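Local structure of hypothetical protein MTH1491 (Methanothermobacter thermautotrophicus, 1L1S) at residues E15-V18 with L19-I22; S60-T63 with G64-V67; V97-I100 with V101-T105. The protein is of unknown function but belongs to the DsrE/DsrF-like family, several members of which handle sulfur in other organisms. All coordinates share one frame; numbering follows the deposited sequence.

Contact 1: residues E15-V18 with L19-I22; sequences ESRV and LLLI
E15 carries CG anti to its own nitrogen (chi1 171°), whereas L19, one helical turn later, carries CG anti to the carbonyl carbon (chi1 -67°). With these opposite choices the two side chains run alongside each other, pointing the same way, and the methyl CD1 of L19 comes to rest on the aliphatic part of the glutamate, 3.8 Å from E15 CG. E15 OE1 lies 3.8 Å from the same methyl, L19 CD1, a van der Waals contact without polar character. V18 and I22 make the corresponding apolar pair on the buried flank: their chains cross at a slant, and V18 CG1 meets I22 CD1 at 4.1 Å. I22 CG1 also lies close over the backbone, 3.3 Å from V18 O.

Beneath these side chains runs the regular i to i+4 ladder of the first turns of helix 15-31. L19 N donates to E15 O at 2.9 Å in an almost straight bond (174° at the hydrogen), and I22 N donates to V18 O at 3.0 Å; the bonds from L20 to S16 and from L21 to R17 are more tilted. At the start of the helix, D14 OD1 receives both S16 OG and the backbone N of R17. This helix is the crossover of the beta-alpha-beta unit made with strands 4-10 and 35-41, and L21 packs on F8 and I10 of the first strand. R17 reaches toward D11 and E12 of the second subunit, where its ion pairs are long and weak. V18, L21 and I22 thus turn hydrocarbon inward, while on the exposed side L19 lies against the aliphatic part of E15 and S16 bonds back to D14.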
ATOM      1  N   GLU A  15      -7.530  -7.597 -13.986  1.00 25.87           N
ATOM      2  CA  GLU A  15      -7.301  -6.602 -15.021  1.00 26.41           C
ATOM      3  C   GLU A  15      -7.154  -5.143 -14.566  1.00 25.08           C
ATOM      4  O   GLU A  15      -6.108  -4.529 -14.767  1.00 25.46           O
ATOM      5  CB  GLU A  15      -8.398  -6.737 -16.094  1.00 28.12           C
ATOM      6  CG  GLU A  15      -8.409  -5.625 -17.128  1.00 31.37           C
ATOM      7  CD  GLU A  15      -8.843  -6.089 -18.519  1.00 33.28           C
ATOM      8  OE1 GLU A  15      -9.235  -5.225 -19.324  1.00 34.84           O
ATOM      9  OE2 GLU A  15      -8.781  -7.306 -18.816  1.00 34.33           O
ATOM     10  N   SER A  16      -8.183  -4.577 -13.950  1.00 24.40           N
ATOM     11  CA  SER A  16      -8.101  -3.181 -13.518  1.00 24.08           C
ATOM     12  C   SER A  16      -6.848  -2.847 -12.698  1.00 22.15           C
ATOM     13  O   SER A  16      -6.237  -1.811 -12.899  1.00 22.70           O
ATOM     14  CB  SER A  16      -9.366  -2.798 -12.752  1.00 24.95           C
ATOM     15  OG  SER A  16      -9.754  -3.845 -11.880  1.00 29.35           O
ATOM     16  N   ARG A  17      -6.446  -3.723 -11.788  1.00 21.55           N
ATOM     17  CA  ARG A  17      -5.253  -3.451 -10.989  1.00 20.54           C
ATOM     18  C   ARG A  17      -3.987  -3.468 -11.856  1.00 19.77           C
ATOM     19  O   ARG A  17      -3.102  -2.628 -11.713  1.00 17.60           O
ATOM     20  CB  ARG A  17      -5.122  -4.491  -9.874  1.00 22.28           C
ATOM     21  CG  ARG A  17      -4.038  -4.186  -8.852  1.00 25.30           C
ATOM     22  CD  ARG A  17      -4.630  -3.848  -7.490  1.00 28.95           C
ATOM     23  NE  ARG A  17      -5.203  -2.502  -7.426  1.00 29.74           N
ATOM     24  CZ  ARG A  17      -6.373  -2.215  -6.861  1.00 31.47           C
ATOM     25  NH1 ARG A  17      -7.108  -3.181  -6.315  1.00 30.88           N
ATOM     26  NH2 ARG A  17      -6.807  -0.956  -6.827  1.00 31.66           N
ATOM     27  N   VAL A  18      -3.909  -4.432 -12.764  1.00 19.37           N
ATOM     28  CA  VAL A  18      -2.749  -4.548 -13.632  1.00 19.20           C
ATOM     29  C   VAL A  18      -2.637  -3.328 -14.543  1.00 19.17           C
ATOM     30  O   VAL A  18      -1.575  -2.743 -14.677  1.00 19.90           O
ATOM     31  CB  VAL A  18      -2.818  -5.856 -14.472  1.00 18.58           C
ATOM     32  CG1 VAL A  18      -1.609  -5.959 -15.390  1.00 18.25           C
ATOM     33  CG2 VAL A  18      -2.885  -7.055 -13.542  1.00 18.53           C
ATOM     34  N   LEU A  19      -3.735  -2.933 -15.162  1.00 20.16           N
ATOM     35  CA  LEU A  19      -3.697  -1.770 -16.041  1.00 19.73           C
ATOM     36  C   LEU A  19      -3.382  -0.503 -15.246  1.00 19.39           C
ATOM     37  O   LEU A  19      -2.766   0.434 -15.766  1.00 18.39           O
ATOM     38  CB  LEU A  19      -5.029  -1.632 -16.789  1.00 21.05           C
ATOM     39  CG  LEU A  19      -5.306  -2.763 -17.806  1.00 22.93           C
ATOM     40  CD1 LEU A  19      -6.687  -2.576 -18.470  1.00 23.15           C
ATOM     41  CD2 LEU A  19      -4.200  -2.771 -18.871  1.00 22.68           C
ATOM     42  N   LEU A  20      -3.796  -0.467 -13.982  1.00 18.99           N
ATOM     43  CA  LEU A  20      -3.504   0.706 -13.164  1.00 19.19           C
ATOM     44  C   LEU A  20      -1.987   0.798 -12.920  1.00 18.93           C
ATOM     45  O   LEU A  20      -1.401   1.875 -13.023  1.00 19.20           O
ATOM     46  CB  LEU A  20      -4.264   0.646 -11.835  1.00 19.93           C
ATOM     47  CG  LEU A  20      -4.226   1.967 -11.060  1.00 21.47           C
ATOM     48  CD1 LEU A  20      -4.683   3.090 -11.980  1.00 22.27           C
ATOM     49  CD2 LEU A  20      -5.123   1.889  -9.825  1.00 22.65           C
ATOM     50  N   LEU A  21      -1.356  -0.328 -12.600  1.00 18.78           N
ATOM     51  CA  LEU A  21       0.092  -0.357 -12.383  1.00 19.02           C
ATOM     52  C   LEU A  21       0.810   0.120 -13.647  1.00 19.26           C
ATOM     53  O   LEU A  21       1.684   0.988 -13.595  1.00 18.36           O
ATOM     54  CB  LEU A  21       0.552  -1.779 -12.068  1.00 19.77           C
ATOM     55  CG  LEU A  21       2.049  -2.112 -12.224  1.00 21.47           C
ATOM     56  CD1 LEU A  21       2.825  -1.516 -11.082  1.00 21.88           C
ATOM     57  CD2 LEU A  21       2.253  -3.628 -12.234  1.00 21.79           C
ATOM     58  N   ILE A  22       0.454  -0.480 -14.777  1.00 19.08           N
ATOM     59  CA  ILE A  22       1.052  -0.123 -16.057  1.00 20.00           C
ATOM     60  C   ILE A  22       0.922   1.378 -16.305  1.00 19.81           C
ATOM     61  O   ILE A  22       1.891   2.045 -16.643  1.00 18.74           O
ATOM     62  CB  ILE A  22       0.366  -0.876 -17.205  1.00 21.37           C
ATOM     63  CG1 ILE A  22       0.647  -2.376 -17.069  1.00 22.12           C
ATOM     64  CG2 ILE A  22       0.859  -0.338 -18.557  1.00 20.87           C
ATOM     65  CD1 ILE A  22      -0.139  -3.218 -18.032  1.00 23.90           C
TER

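Contact 2: residues S60-T63 with G64-V67; sequences SELT and GQGV
L62 and V67 form the close-packed side of this helix end, L62 CB lying 3.9 Å from V67 CG2. The carbonyl oxygen of L62 is held by V67 N at 2.9 Å and, more weakly, by Q65 N. One residue on, G66 N donates to T63 O at 3.0 Å, approaching from well above the carbonyl plane, 63° out of it. These two bonds, V67 N to L62 O and G66 N to T63 O, make a Schellman motif with G66 as the C-prime residue. Its positive phi of 103° would press a side chain against the preceding carbonyl oxygen, a backbone shape that glycine tolerates readily. T63 CA points its hydrogen at V67 O, 3.2 Å away, in a nearly linear CH...O contact, and the T63 hydroxyl bonds back to V59 O within the helix.

The other flank is looser and faces solvent. Here E61 and Q65 cross at a slant, with carboxylate and amide planes 44° apart, and their polar ends do not bond: E61 OE1 stays 4.1 Å from Q65 NE2. The amide oxygen of Q65 turns inward to the leucine instead, OE1 coming within 3.1 Å of L62 CD2.

L62 and V67 both pack on V25, so the apolar side of the turn lies against helix 15-31 as the chain heads into strand 68-72. Chemically, the motif gives L62 O and T63 O backbone donors, whereas Q65 OE1 is buried against hydrocarbon without a polar partner, probably at some energetic cost.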
ATOM      1  N   SER A  60       7.138  -6.295 -21.983  1.00 25.50           N
ATOM      2  CA  SER A  60       8.364  -6.249 -22.780  1.00 27.08           C
ATOM      3  C   SER A  60       8.707  -4.814 -23.163  1.00 27.04           C
ATOM      4  O   SER A  60       9.864  -4.403 -23.082  1.00 26.31           O
ATOM      5  CB  SER A  60       8.242  -7.104 -24.042  1.00 27.69           C
ATOM      6  OG  SER A  60       7.484  -6.434 -25.033  1.00 32.29           O
ATOM      7  N   GLU A  61       7.699  -4.045 -23.559  1.00 27.66           N
ATOM      8  CA  GLU A  61       7.936  -2.660 -23.936  1.00 29.03           C
ATOM      9  C   GLU A  61       8.533  -1.821 -22.805  1.00 28.29           C
ATOM     10  O   GLU A  61       9.510  -1.106 -23.017  1.00 29.03           O
ATOM     11  CB  GLU A  61       6.643  -2.005 -24.402  1.00 31.95           C
ATOM     12  CG  GLU A  61       6.789  -0.514 -24.604  1.00 36.64           C
ATOM     13  CD  GLU A  61       5.524   0.124 -25.120  1.00 40.42           C
ATOM     14  OE1 GLU A  61       5.547   1.350 -25.373  1.00 43.00           O
ATOM     15  OE2 GLU A  61       4.507  -0.598 -25.276  1.00 41.63           O
ATOM     16  N   LEU A  62       7.950  -1.903 -21.607  1.00 26.89           N
ATOM     17  CA  LEU A  62       8.461  -1.123 -20.475  1.00 25.37           C
ATOM     18  C   LEU A  62       9.852  -1.568 -20.046  1.00 24.61           C
ATOM     19  O   LEU A  62      10.633  -0.779 -19.503  1.00 24.23           O
ATOM     20  CB  LEU A  62       7.499  -1.205 -19.284  1.00 23.90           C
ATOM     21  CG  LEU A  62       6.191  -0.437 -19.488  1.00 23.37           C
ATOM     22  CD1 LEU A  62       5.174  -0.781 -18.419  1.00 22.45           C
ATOM     23  CD2 LEU A  62       6.493   1.032 -19.479  1.00 22.38           C
ATOM     24  N   THR A  63      10.154  -2.838 -20.278  1.00 23.85           N
ATOM     25  CA  THR A  63      11.458  -3.371 -19.927  1.00 24.31           C
ATOM     26  C   THR A  63      12.472  -2.659 -20.808  1.00 25.32           C
ATOM     27  O   THR A  63      13.549  -2.274 -20.351  1.00 24.51           O
ATOM     28  CB  THR A  63      11.526  -4.893 -20.194  1.00 24.23           C
ATOM     29  OG1 THR A  63      10.745  -5.576 -19.210  1.00 23.87           O
ATOM     30  CG2 THR A  63      12.974  -5.402 -20.151  1.00 23.14           C
ATOM     31  N   GLY A  64      12.105  -2.482 -22.076  1.00 26.62           N
ATOM     32  CA  GLY A  64      12.986  -1.817 -23.014  1.00 28.45           C
ATOM     33  C   GLY A  64      13.217  -0.372 -22.619  1.00 29.86           C
ATOM     34  O   GLY A  64      14.241   0.221 -22.959  1.00 30.53           O
ATOM     35  N   GLN A  65      12.270   0.203 -21.889  1.00 29.86           N
ATOM     36  CA  GLN A  65      12.408   1.587 -21.468  1.00 30.10           C
ATOM     37  C   GLN A  65      13.155   1.719 -20.149  1.00 28.98           C
ATOM     38  O   GLN A  65      13.253   2.808 -19.586  1.00 29.90           O
ATOM     39  CB  GLN A  65      11.028   2.236 -21.383  1.00 32.46           C
ATOM     40  CG  GLN A  65      10.334   2.286 -22.733  1.00 34.98           C
ATOM     41  CD  GLN A  65       8.871   2.661 -22.631  1.00 36.82           C
ATOM     42  OE1 GLN A  65       8.130   2.096 -21.830  1.00 38.32           O
ATOM     43  NE2 GLN A  65       8.442   3.608 -23.457  1.00 38.50           N
ATOM     44  N   GLY A  66      13.687   0.609 -19.657  1.00 26.98           N
ATOM     45  CA  GLY A  66      14.443   0.656 -18.420  1.00 25.15           C
ATOM     46  C   GLY A  66      13.738   0.151 -17.178  1.00 24.19           C
ATOM     47  O   GLY A  66      14.334   0.122 -16.101  1.00 23.79           O
ATOM     48  N   VAL A  67      12.471  -0.233 -17.307  1.00 22.49           N
ATOM     49  CA  VAL A  67      11.724  -0.745 -16.162  1.00 20.17           C
ATOM     50  C   VAL A  67      12.121  -2.195 -15.883  1.00 20.42           C
ATOM     51  O   VAL A  67      12.089  -3.049 -16.774  1.00 18.68           O
ATOM     52  CB  VAL A  67      10.187  -0.706 -16.401  1.00 19.19           C
ATOM     53  CG1 VAL A  67       9.455  -1.235 -15.163  1.00 18.31           C
ATOM     54  CG2 VAL A  67       9.732   0.709 -16.726  1.00 17.27           C
TER

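Contact 3: residues V97-I100 with V101-T105; sequences VGHI and VRRQT
H99 and R103 meet one helical turn apart, the arginine bringing NH1 to the rim of the imidazole, near the ring plane and 3.3 Å from H99 CE1. H99 CE1 in turn lies over one face of the guanidinium; ring and guanidinium planes are 65° apart. Nearer the backbone, R103 CD sits 3.4 Å from H99 NE2, because the arginine chain bends at chi2 (92°) and again at chi3.

E38 of strand 35-41 positions both groups: its OE1 bonds H99 NE2 and its OE2 forms a salt bridge with R103 NH1, while R103 NH2 pairs with E106. Replacing R103 by an alanine would probably leave E38 OE2 and E106 without their salt-bridge partner and uncover the rim of H99. The two residues thus tie helix 96-105 to the central parallel sheet of this alpha/beta fold, where I100 packs on V40.

On another side of the helix, I100 and Q104 run alongside each other, and Q104 NE2 rests 3.5 Å from I100 CG2 while donating to Y110 O of the third subunit. R102 extends its chain past G98, with R102 CG 3.2 Å from G98 O, to a salt bridge with D31 of that subunit. At the helix end T105 OG1 donates to V101 O at 2.6 Å. T105 N reaches the same oxygen from the opposite face of its carbonyl plane.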
ATOM      1  N   VAL A  97       8.790  -9.688  -1.126  1.00 20.36           N
ATOM      2  CA  VAL A  97       8.724  -8.781   0.013  1.00 20.68           C
ATOM      3  C   VAL A  97      10.111  -8.392   0.515  1.00 19.29           C
ATOM      4  O   VAL A  97      10.340  -7.244   0.875  1.00 18.86           O
ATOM      5  CB  VAL A  97       7.900  -9.375   1.183  1.00 21.52           C
ATOM      6  CG1 VAL A  97       6.424  -9.256   0.879  1.00 23.27           C
ATOM      7  CG2 VAL A  97       8.261 -10.837   1.401  1.00 22.04           C
ATOM      8  N   GLY A  98      11.035  -9.350   0.533  1.00 19.34           N
ATOM      9  CA  GLY A  98      12.387  -9.053   0.972  1.00 17.43           C
ATOM     10  C   GLY A  98      13.025  -7.997   0.076  1.00 17.29           C
ATOM     11  O   GLY A  98      13.623  -7.046   0.563  1.00 17.58           O
ATOM     12  N   HIS A  99      12.896  -8.157  -1.237  1.00 16.94           N
ATOM     13  CA  HIS A  99      13.474  -7.192  -2.164  1.00 16.51           C
ATOM     14  C   HIS A  99      12.865  -5.810  -1.901  1.00 16.44           C
ATOM     15  O   HIS A  99      13.577  -4.810  -1.879  1.00 15.62           O
ATOM     16  CB  HIS A  99      13.229  -7.602  -3.618  1.00 16.63           C
ATOM     17  CG  HIS A  99      13.936  -6.727  -4.608  1.00 19.75           C
ATOM     18  ND1 HIS A  99      15.312  -6.659  -4.690  1.00 20.67           N
ATOM     19  CD2 HIS A  99      13.462  -5.843  -5.522  1.00 18.78           C
ATOM     20  CE1 HIS A  99      15.654  -5.772  -5.609  1.00 20.43           C
ATOM     21  NE2 HIS A  99      14.551  -5.263  -6.129  1.00 20.23           N
ATOM     22  N   ILE A 100      11.550  -5.762  -1.694  1.00 16.15           N
ATOM     23  CA  ILE A 100      10.870  -4.499  -1.414  1.00 15.89           C
ATOM     24  C   ILE A 100      11.417  -3.866  -0.128  1.00 15.99           C
ATOM     25  O   ILE A 100      11.692  -2.666  -0.086  1.00 15.56           O
ATOM     26  CB  ILE A 100       9.346  -4.701  -1.273  1.00 15.92           C
ATOM     27  CG1 ILE A 100       8.743  -5.117  -2.620  1.00 15.08           C
ATOM     28  CG2 ILE A 100       8.679  -3.409  -0.807  1.00 15.76           C
ATOM     29  CD1 ILE A 100       7.224  -5.432  -2.549  1.00 14.90           C
ATOM     30  N   VAL A 101      11.607  -4.675   0.910  1.00 15.81           N
ATOM     31  CA  VAL A 101      12.127  -4.151   2.162  1.00 16.86           C
ATOM     32  C   VAL A 101      13.557  -3.654   1.995  1.00 17.99           C
ATOM     33  O   VAL A 101      13.920  -2.599   2.520  1.00 18.84           O
ATOM     34  CB  VAL A 101      12.055  -5.206   3.301  1.00 17.50           C
ATOM     35  CG1 VAL A 101      12.858  -4.733   4.516  1.00 16.86           C
ATOM     36  CG2 VAL A 101      10.593  -5.427   3.707  1.00 16.54           C
ATOM     37  N   ARG A 102      14.371  -4.396   1.255  1.00 18.48           N
ATOM     38  CA  ARG A 102      15.752  -3.970   1.031  1.00 19.16           C
ATOM     39  C   ARG A 102      15.754  -2.637   0.281  1.00 18.34           C
ATOM     40  O   ARG A 102      16.478  -1.716   0.621  1.00 17.36           O
ATOM     41  CB  ARG A 102      16.514  -5.004   0.196  1.00 19.40           C
ATOM     42  CG  ARG A 102      16.736  -6.341   0.890  1.00 21.81           C
ATOM     43  CD  ARG A 102      17.806  -7.146   0.167  1.00 22.38           C
ATOM     44  NE  ARG A 102      18.149  -8.356   0.908  1.00 25.64           N
ATOM     45  CZ  ARG A 102      17.479  -9.502   0.831  1.00 25.44           C
ATOM     46  NH1 ARG A 102      16.425  -9.608   0.037  1.00 25.66           N
ATOM     47  NH2 ARG A 102      17.861 -10.540   1.561  1.00 26.48           N
ATOM     48  N   ARG A 103      14.929  -2.561  -0.755  1.00 18.16           N
ATOM     49  CA  ARG A 103      14.846  -1.360  -1.565  1.00 19.02           C
ATOM     50  C   ARG A 103      14.421  -0.154  -0.721  1.00 17.83           C
ATOM     51  O   ARG A 103      15.061   0.893  -0.757  1.00 17.27           O
ATOM     52  CB  ARG A 103      13.864  -1.594  -2.708  1.00 19.19           C
ATOM     53  CG  ARG A 103      14.335  -1.088  -4.037  1.00 23.65           C
ATOM     54  CD  ARG A 103      15.096  -2.115  -4.894  1.00 22.90           C
ATOM     55  NE  ARG A 103      16.525  -2.144  -4.640  1.00 22.58           N
ATOM     56  CZ  ARG A 103      17.444  -2.572  -5.511  1.00 22.90           C
ATOM     57  NH1 ARG A 103      17.109  -3.003  -6.717  1.00 23.30           N
ATOM     58  NH2 ARG A 103      18.716  -2.594  -5.161  1.00 21.69           N
ATOM     59  N   GLN A 104      13.342  -0.309   0.041  1.00 18.34           N
ATOM     60  CA  GLN A 104      12.860   0.772   0.894  1.00 18.73           C
ATOM     61  C   GLN A 104      13.963   1.174   1.860  1.00 19.77           C
ATOM     62  O   GLN A 104      14.187   2.357   2.119  1.00 20.36           O
ATOM     63  CB  GLN A 104      11.622   0.330   1.676  1.00 18.19           C
ATOM     64  CG  GLN A 104      10.323   0.466   0.912  1.00 16.76           C
ATOM     65  CD  GLN A 104       9.094   0.194   1.770  1.00 16.85           C
ATOM     66  OE1 GLN A 104       8.946   0.754   2.844  1.00 15.75           O
ATOM     67  NE2 GLN A 104       8.200  -0.660   1.279  1.00 16.35           N
ATOM     68  N   THR A 105      14.675   0.179   2.370  1.00 20.72           N
ATOM     69  CA  THR A 105      15.764   0.429   3.305  1.00 21.00           C
ATOM     70  C   THR A 105      16.904   1.202   2.637  1.00 21.73           C
ATOM     71  O   THR A 105      17.621   1.955   3.298  1.00 20.42           O
ATOM     72  CB  THR A 105      16.281  -0.893   3.869  1.00 22.24           C
ATOM     73  OG1 THR A 105      15.198  -1.571   4.536  1.00 22.49           O
ATOM     74  CG2 THR A 105      17.425  -0.647   4.859  1.00 23.30           C
TER

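In the fold
The three contacts follow one another along the chain, each local to one helix or its end: contact 1 opens helix 15-31, contact 2 closes helix 56-64 ahead of strand 68-72, and contact 3 occupies most of helix 96-105. Contacts 1 and 2 are neighbours, their centres about 16 Å apart and nearest atoms about 4 Å apart without touching. Contact 3 lies across the chain's centre from contact 1, with centres about 22 Å apart, and its centre is about 21 Å from that of contact 2. The helices pack against a parallel sheet ordered 91-93, 68-72, 35-41, 4-10, 109-111. Contacts 1 and 3 also meet different copies in the trimeric assembly, the second and third subunits respectively.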